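Local coordinates for xylan esterase 1 (Thermoanaerobacterium sp. 'JW/SL YS485', PDB 3FCY), which probably removes acetyl groups from xylan and related acetylated compounds as a calcium-binding carbohydrate esterase of family CE7, built on the alpha/beta-hydrolase fold, at residues H108-R113 / G134-A139; L128-A133 / L336-M341. One frame throughout, in Å; residues are numbered along the deposited sequence.

Interaction 1: residues H108-R113 / G134-A139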
ATOM      1  N   HIS A 108      15.559 -31.585 -37.131  1.00 29.69           N
ATOM      2  CA  HIS A 108      14.261 -30.963 -36.884  1.00 28.04           C
ATOM      3  C   HIS A 108      14.437 -29.557 -36.316  1.00 26.61           C
ATOM      4  O   HIS A 108      15.562 -29.103 -36.115  1.00 23.79           O
ATOM      5  CB  HIS A 108      13.467 -31.835 -35.911  1.00 27.89           C
ATOM      6  CG  HIS A 108      14.254 -32.267 -34.713  1.00 29.13           C
ATOM      7  ND1 HIS A 108      14.714 -31.377 -33.766  1.00 27.32           N
ATOM      8  CD2 HIS A 108      14.690 -33.489 -34.326  1.00 27.83           C
ATOM      9  CE1 HIS A 108      15.400 -32.033 -32.847  1.00 26.23           C
ATOM     10  NE2 HIS A 108      15.402 -33.316 -33.163  1.00 27.97           N
ATOM     11  N   PRO A 109      13.324 -28.842 -36.065  1.00 25.35           N
ATOM     12  CA  PRO A 109      13.424 -27.485 -35.520  1.00 25.21           C
ATOM     13  C   PRO A 109      13.936 -27.450 -34.088  1.00 24.19           C
ATOM     14  O   PRO A 109      13.967 -28.469 -33.392  1.00 23.08           O
ATOM     15  CB  PRO A 109      11.988 -26.958 -35.619  1.00 26.53           C
ATOM     16  CG  PRO A 109      11.402 -27.752 -36.753  1.00 25.12           C
ATOM     17  CD  PRO A 109      11.940 -29.132 -36.475  1.00 25.02           C
ATOM     18  N   ALA A 110      14.335 -26.261 -33.654  1.00 24.57           N
ATOM     19  CA  ALA A 110      14.823 -26.064 -32.299  1.00 24.66           C
ATOM     20  C   ALA A 110      14.290 -24.734 -31.787  1.00 25.24           C
ATOM     21  O   ALA A 110      14.064 -23.795 -32.559  1.00 24.42           O
ATOM     22  CB  ALA A 110      16.352 -26.066 -32.277  1.00 23.08           C
ATOM     23  N   LEU A 111      14.066 -24.668 -30.481  1.00 24.81           N
ATOM     24  CA  LEU A 111      13.581 -23.451 -29.852  1.00 24.03           C
ATOM     25  C   LEU A 111      14.552 -23.067 -28.744  1.00 22.86           C
ATOM     26  O   LEU A 111      14.976 -23.921 -27.966  1.00 22.76           O
ATOM     27  CB  LEU A 111      12.188 -23.671 -29.251  1.00 22.15           C
ATOM     28  CG  LEU A 111      11.661 -22.551 -28.331  1.00 21.46           C
ATOM     29  CD1 LEU A 111      11.363 -21.296 -29.142  1.00 21.57           C
ATOM     30  CD2 LEU A 111      10.396 -23.022 -27.625  1.00 21.73           C
ATOM     31  N   ILE A 112      14.912 -21.789 -28.686  1.00 22.54           N
ATOM     32  CA  ILE A 112      15.806 -21.301 -27.643  1.00 22.55           C
ATOM     33  C   ILE A 112      15.028 -20.303 -26.784  1.00 22.90           C
ATOM     34  O   ILE A 112      14.600 -19.254 -27.268  1.00 22.51           O
ATOM     35  CB  ILE A 112      17.045 -20.586 -28.224  1.00 22.99           C
ATOM     36  CG1 ILE A 112      17.780 -21.507 -29.202  1.00 24.38           C
ATOM     37  CG2 ILE A 112      17.989 -20.195 -27.088  1.00 22.88           C
ATOM     38  CD1 ILE A 112      18.947 -20.828 -29.926  1.00 23.39           C
ATOM     39  N   ARG A 113      14.833 -20.641 -25.513  1.00 21.25           N
ATOM     40  CA  ARG A 113      14.105 -19.765 -24.600  1.00 21.62           C
ATOM     41  C   ARG A 113      15.047 -18.914 -23.756  1.00 22.10           C
ATOM     42  O   ARG A 113      16.123 -19.364 -23.353  1.00 21.63           O
ATOM     43  CB  ARG A 113      13.209 -20.587 -23.662  1.00 20.82           C
ATOM     44  CG  ARG A 113      11.857 -20.976 -24.228  1.00 21.19           C
ATOM     45  CD  ARG A 113      11.067 -21.758 -23.178  1.00 23.34           C
ATOM     46  NE  ARG A 113       9.647 -21.895 -23.503  1.00 24.61           N
ATOM     47  CZ  ARG A 113       8.775 -20.889 -23.502  1.00 27.15           C
ATOM     48  NH1 ARG A 113       9.172 -19.658 -23.194  1.00 26.31           N
ATOM     49  NH2 ARG A 113       7.499 -21.113 -23.793  1.00 25.33           N
ATOM     50  N   GLY A 134       8.452 -32.469 -31.230  1.00 24.04           N
ATOM     51  CA  GLY A 134       9.655 -32.906 -31.922  1.00 24.21           C
ATOM     52  C   GLY A 134      10.791 -31.899 -31.969  1.00 24.83           C
ATOM     53  O   GLY A 134      11.775 -32.105 -32.681  1.00 22.19           O
ATOM     54  N   PHE A 135      10.661 -30.809 -31.218  1.00 24.53           N
ATOM     55  CA  PHE A 135      11.691 -29.774 -31.176  1.00 24.63           C
ATOM     56  C   PHE A 135      12.802 -30.107 -30.194  1.00 24.98           C
ATOM     57  O   PHE A 135      12.591 -30.838 -29.226  1.00 23.34           O
ATOM     58  CB  PHE A 135      11.127 -28.435 -30.685  1.00 24.65           C
ATOM     59  CG  PHE A 135      10.476 -27.592 -31.739  1.00 24.98           C
ATOM     60  CD1 PHE A 135      10.751 -26.226 -31.796  1.00 24.55           C
ATOM     61  CD2 PHE A 135       9.527 -28.122 -32.609  1.00 27.43           C
ATOM     62  CE1 PHE A 135      10.084 -25.393 -32.700  1.00 25.11           C
ATOM     63  CE2 PHE A 135       8.852 -27.300 -33.520  1.00 26.75           C
ATOM     64  CZ  PHE A 135       9.132 -25.931 -33.562  1.00 25.18           C
ATOM     65  N   THR A 136      13.986 -29.560 -30.459  1.00 25.06           N
ATOM     66  CA  THR A 136      15.093 -29.665 -29.527  1.00 23.11           C
ATOM     67  C   THR A 136      14.823 -28.354 -28.790  1.00 23.46           C
ATOM     68  O   THR A 136      14.494 -27.348 -29.428  1.00 21.96           O
ATOM     69  CB  THR A 136      16.471 -29.581 -30.223  1.00 24.84           C
ATOM     70  OG1 THR A 136      16.917 -30.900 -30.548  1.00 23.43           O
ATOM     71  CG2 THR A 136      17.508 -28.922 -29.306  1.00 23.90           C
ATOM     72  N   VAL A 137      14.912 -28.356 -27.463  1.00 22.88           N
ATOM     73  CA  VAL A 137      14.653 -27.133 -26.706  1.00 23.03           C
ATOM     74  C   VAL A 137      15.847 -26.747 -25.841  1.00 23.85           C
ATOM     75  O   VAL A 137      16.395 -27.578 -25.112  1.00 21.92           O
ATOM     76  CB  VAL A 137      13.401 -27.276 -25.797  1.00 21.46           C
ATOM     77  CG1 VAL A 137      13.171 -25.984 -25.002  1.00 22.18           C
ATOM     78  CG2 VAL A 137      12.176 -27.595 -26.648  1.00 20.07           C
ATOM     79  N   VAL A 138      16.237 -25.479 -25.933  1.00 22.23           N
ATOM     80  CA  VAL A 138      17.362 -24.951 -25.170  1.00 23.55           C
ATOM     81  C   VAL A 138      16.900 -23.719 -24.391  1.00 23.25           C
ATOM     82  O   VAL A 138      16.177 -22.881 -24.923  1.00 22.93           O
ATOM     83  CB  VAL A 138      18.529 -24.547 -26.109  1.00 23.03           C
ATOM     84  CG1 VAL A 138      19.710 -24.035 -25.292  1.00 24.14           C
ATOM     85  CG2 VAL A 138      18.951 -25.741 -26.959  1.00 23.82           C
ATOM     86  N   ALA A 139      17.305 -23.626 -23.128  1.00 23.66           N
ATOM     87  CA  ALA A 139      16.943 -22.492 -22.275  1.00 21.66           C
ATOM     88  C   ALA A 139      18.211 -21.997 -21.587  1.00 21.44           C
ATOM     89  O   ALA A 139      18.739 -22.658 -20.693  1.00 21.27           O
ATOM     90  CB  ALA A 139      15.909 -22.920 -21.240  1.00 18.27           C
TER
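H108 sets CG between its backbone N and carbonyl carbon (chi1 47°), which folds the imidazole back over G134 O, with an edge to T136. F135 turns CG anti to its carbonyl carbon (chi1 -84°), and this carries the phenyl under P109. The two rings pack at the start of a parallel strand pair, 108-113 beside 136-139. The H108 ring lays one face over G134 O, which sits 3.1 Å above the plane and toward the rim. At the ring edge H108 CE1 lies 3.0 Å from T136 OG1. That hydroxyl is hydrogen-bonded to E196. Within its own strand, H108 ND1 donates its N-H to P109 O, 3.0 Å away and close to the ring plane. P109 O also takes the N-H of T136 on a lone pair, so two donors hold it. With an alanine in place of H108, P109 O would probably keep just the T136 donor of this pair, and the carbonyl of G134 would lose the ring that covers it.

P109 CB stands over the centre of the F135 ring, 3.7 Å from the centroid, as a CH-pi contact. L111 CB meets the same ring at its edge, 3.9 Å from F135 CD1. Further along, L111 N bonds to T136 O, V138 N to L111 O at 2.9 Å, and R113 N to V138 O at 2.7 Å. A110, I112, T136 and V138 share one face; helix 176-192 packs on A110, I112 and V138. L111, R113, V137 and A139 point to the other.

The unit is the beta-alpha-beta crossover 108-114, 128-131, 136-140 of the alpha/beta-hydrolase sheet. G134, with positive phi, ends the helix in a Schellman motif. The chemistry implies a register set by the four backbone bonds, while the rings at its start cover the G134 carbonyl and the P109 side chain.

Interaction 2: residues L128-A133 / L336-M341; sequences LNYVAA and LAMQFM
M338 reaches across from helix 333-342 to Y130, and its chain can be followed atom by atom. M338 CB lies 3.4 Å from Y130 OH. Placing CG anti to the backbone N (chi1 175°) brings M338 CG to 4.0 Å from Y130 CE2. The chain stays extended and carries M338 SD on above one face of the Y130 ring, at a distance of 5.0 Å from the centroid. There it bends (chi3 -85°), and the bend drops M338 CE onto that face. The methyl sits over the centre, 3.6 Å from the Y130 centroid and almost on the normal. This is a CH-pi contact within a Met-aromatic pair. M338 CE also meets N129 O at 3.6 Å and N129 ND2 at 3.7 Å. N129 thus flanks the methyl from the side.

Y130 comes from the opposite direction to M338. Y130 OH ends against the helix backbone, 3.1 Å from M338 CA. M341 takes the edge of the ring: M341 CB stands 3.6 Å from Y130 CE2, and its chain crosses the tyrosine at about a right angle. The ring therefore has a methionine over one face and another at its rim. The contact is apolar in the main.

The C-terminal helix 333-342 and the short helix 128-131 meet here at the sheet. Y130 and M341 both rest on L111 of strand 108-114. Y130 also leans on V137 of strand 136-140, while A337 and M341 pack on V228 of strand 226-230. M338 also packs on L128 of the second subunit. A133 O accepts from the hydroxyl of Y345, one of the calcium-site residues, which ties the turn after the short helix to the C-terminal tail.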
ATOM      1  N   LEU A 128       9.064 -29.371 -22.074  1.00 21.18           N
ATOM      2  CA  LEU A 128       8.681 -30.555 -22.836  1.00 22.03           C
ATOM      3  C   LEU A 128       7.472 -30.394 -23.750  1.00 22.28           C
ATOM      4  O   LEU A 128       7.197 -31.272 -24.566  1.00 23.68           O
ATOM      5  CB  LEU A 128       8.445 -31.734 -21.885  1.00 20.26           C
ATOM      6  CG  LEU A 128       9.653 -32.156 -21.042  1.00 20.77           C
ATOM      7  CD1 LEU A 128       9.247 -33.282 -20.091  1.00 18.23           C
ATOM      8  CD2 LEU A 128      10.797 -32.597 -21.963  1.00 19.38           C
ATOM      9  N   ASN A 129       6.744 -29.290 -23.626  1.00 21.19           N
ATOM     10  CA  ASN A 129       5.591 -29.094 -24.494  1.00 23.93           C
ATOM     11  C   ASN A 129       6.064 -28.976 -25.943  1.00 24.09           C
ATOM     12  O   ASN A 129       5.398 -29.458 -26.857  1.00 24.73           O
ATOM     13  CB  ASN A 129       4.782 -27.860 -24.064  1.00 23.21           C
ATOM     14  CG  ASN A 129       5.587 -26.576 -24.110  1.00 21.99           C
ATOM     15  OD1 ASN A 129       6.794 -26.575 -23.887  1.00 20.89           O
ATOM     16  ND2 ASN A 129       4.908 -25.468 -24.376  1.00 22.29           N
ATOM     17  N   TYR A 130       7.222 -28.354 -26.157  1.00 24.04           N
ATOM     18  CA  TYR A 130       7.751 -28.245 -27.513  1.00 24.71           C
ATOM     19  C   TYR A 130       8.496 -29.519 -27.910  1.00 25.26           C
ATOM     20  O   TYR A 130       8.608 -29.837 -29.096  1.00 26.01           O
ATOM     21  CB  TYR A 130       8.669 -27.027 -27.657  1.00 24.46           C
ATOM     22  CG  TYR A 130       7.900 -25.742 -27.852  1.00 25.19           C
ATOM     23  CD1 TYR A 130       7.442 -25.006 -26.756  1.00 25.09           C
ATOM     24  CD2 TYR A 130       7.588 -25.285 -29.134  1.00 23.09           C
ATOM     25  CE1 TYR A 130       6.693 -23.846 -26.932  1.00 24.10           C
ATOM     26  CE2 TYR A 130       6.838 -24.127 -29.324  1.00 24.03           C
ATOM     27  CZ  TYR A 130       6.394 -23.412 -28.216  1.00 24.94           C
ATOM     28  OH  TYR A 130       5.665 -22.259 -28.388  1.00 23.71           O
ATOM     29  N   VAL A 131       9.001 -30.254 -26.925  1.00 25.16           N
ATOM     30  CA  VAL A 131       9.690 -31.503 -27.221  1.00 23.65           C
ATOM     31  C   VAL A 131       8.621 -32.457 -27.761  1.00 24.21           C
ATOM     32  O   VAL A 131       8.893 -33.287 -28.626  1.00 22.78           O
ATOM     33  CB  VAL A 131      10.353 -32.112 -25.955  1.00 23.90           C
ATOM     34  CG1 VAL A 131      10.921 -33.496 -26.270  1.00 23.98           C
ATOM     35  CG2 VAL A 131      11.475 -31.195 -25.464  1.00 22.24           C
ATOM     36  N   ALA A 132       7.400 -32.324 -27.248  1.00 23.93           N
ATOM     37  CA  ALA A 132       6.293 -33.159 -27.706  1.00 25.83           C
ATOM     38  C   ALA A 132       6.082 -32.918 -29.199  1.00 25.31           C
ATOM     39  O   ALA A 132       5.603 -33.796 -29.918  1.00 26.49           O
ATOM     40  CB  ALA A 132       5.016 -32.820 -26.942  1.00 25.19           C
ATOM     41  N   ALA A 133       6.446 -31.723 -29.654  1.00 24.06           N
ATOM     42  CA  ALA A 133       6.299 -31.356 -31.056  1.00 24.49           C
ATOM     43  C   ALA A 133       7.532 -31.745 -31.862  1.00 24.59           C
ATOM     44  O   ALA A 133       7.650 -31.386 -33.032  1.00 23.91           O
ATOM     45  CB  ALA A 133       6.043 -29.859 -31.181  1.00 24.02           C
ATOM     46  N   LEU A 336      -0.960 -19.131 -29.404  1.00 21.93           N
ATOM     47  CA  LEU A 336      -0.642 -18.455 -30.661  1.00 23.35           C
ATOM     48  C   LEU A 336       0.861 -18.596 -30.914  1.00 23.78           C
ATOM     49  O   LEU A 336       1.300 -18.806 -32.051  1.00 22.15           O
ATOM     50  CB  LEU A 336      -1.024 -16.970 -30.595  1.00 24.93           C
ATOM     51  CG  LEU A 336      -2.518 -16.628 -30.519  1.00 28.11           C
ATOM     52  CD1 LEU A 336      -2.697 -15.122 -30.374  1.00 26.76           C
ATOM     53  CD2 LEU A 336      -3.227 -17.135 -31.782  1.00 28.52           C
ATOM     54  N   ALA A 337       1.645 -18.487 -29.844  1.00 22.25           N
ATOM     55  CA  ALA A 337       3.097 -18.603 -29.942  1.00 23.11           C
ATOM     56  C   ALA A 337       3.513 -19.990 -30.421  1.00 22.28           C
ATOM     57  O   ALA A 337       4.372 -20.109 -31.287  1.00 22.41           O
ATOM     58  CB  ALA A 337       3.751 -18.299 -28.582  1.00 23.18           C
ATOM     59  N   MET A 338       2.916 -21.042 -29.864  1.00 22.12           N
ATOM     60  CA  MET A 338       3.279 -22.389 -30.294  1.00 23.46           C
ATOM     61  C   MET A 338       2.896 -22.654 -31.749  1.00 23.19           C
ATOM     62  O   MET A 338       3.679 -23.224 -32.503  1.00 23.38           O
ATOM     63  CB  MET A 338       2.636 -23.464 -29.416  1.00 24.10           C
ATOM     64  CG  MET A 338       2.926 -24.868 -29.958  1.00 25.56           C
ATOM     65  SD  MET A 338       2.510 -26.211 -28.854  1.00 27.99           S
ATOM     66  CE  MET A 338       4.014 -26.300 -27.858  1.00 26.58           C
ATOM     67  N   GLN A 339       1.688 -22.258 -32.137  1.00 22.40           N
ATOM     68  CA  GLN A 339       1.255 -22.455 -33.515  1.00 22.60           C
ATOM     69  C   GLN A 339       2.220 -21.698 -34.426  1.00 22.92           C
ATOM     70  O   GLN A 339       2.549 -22.161 -35.515  1.00 22.90           O
ATOM     71  CB  GLN A 339      -0.170 -21.939 -33.710  1.00 23.34           C
ATOM     72  CG  GLN A 339      -1.252 -22.795 -33.051  1.00 24.81           C
ATOM     73  CD  GLN A 339      -1.298 -24.215 -33.605  1.00 27.91           C
ATOM     74  OE1 GLN A 339      -1.130 -24.428 -34.805  1.00 26.69           O
ATOM     75  NE2 GLN A 339      -1.543 -25.190 -32.731  1.00 27.51           N
ATOM     76  N   PHE A 340       2.683 -20.539 -33.960  1.00 22.80           N
ATOM     77  CA  PHE A 340       3.625 -19.714 -34.719  1.00 23.17           C
ATOM     78  C   PHE A 340       4.952 -20.459 -34.862  1.00 24.15           C
ATOM     79  O   PHE A 340       5.556 -20.477 -35.940  1.00 22.24           O
ATOM     80  CB  PHE A 340       3.857 -18.389 -33.987  1.00 22.86           C
ATOM     81  CG  PHE A 340       4.764 -17.425 -34.714  1.00 24.67           C
ATOM     82  CD1 PHE A 340       4.355 -16.816 -35.901  1.00 23.37           C
ATOM     83  CD2 PHE A 340       6.005 -17.084 -34.180  1.00 22.61           C
ATOM     84  CE1 PHE A 340       5.167 -15.873 -36.543  1.00 22.84           C
ATOM     85  CE2 PHE A 340       6.823 -16.143 -34.811  1.00 24.53           C
ATOM     86  CZ  PHE A 340       6.397 -15.535 -35.997  1.00 24.25           C
ATOM     87  N   MET A 341       5.402 -21.077 -33.772  1.00 23.48           N
ATOM     88  CA  MET A 341       6.660 -21.817 -33.789  1.00 24.53           C
ATOM     89  C   MET A 341       6.549 -23.086 -34.624  1.00 23.94           C
ATOM     90  O   MET A 341       7.506 -23.473 -35.296  1.00 23.71           O
ATOM     91  CB  MET A 341       7.105 -22.171 -32.364  1.00 25.29           C
ATOM     92  CG  MET A 341       7.753 -21.008 -31.611  1.00 24.88           C
ATOM     93  SD  MET A 341       9.256 -20.401 -32.436  1.00 28.18           S
ATOM     94  CE  MET A 341       9.686 -19.001 -31.408  1.00 27.17           C
TER

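After the first three strands of the sheet the chain makes strand 108-114, passes through segment 128-133 and returns as 134-139. Interaction 1 closes this short loop of 20 residues. Interaction 2 closes a much longer one, from 128-133 to 336-341, with 202 residues between, among them S208, D298 and H327, the predicted catalytic residues. The segments alternate along the chain, so the two loops cross. They also touch: F135 N probably bonds to Y130 O at 3.1 Å, and L111 CD1 meets M341 CE at 3.6 Å. Together they tie the crossover unit near the middle of the sheet to the C-terminal helix and the calcium site beyond it.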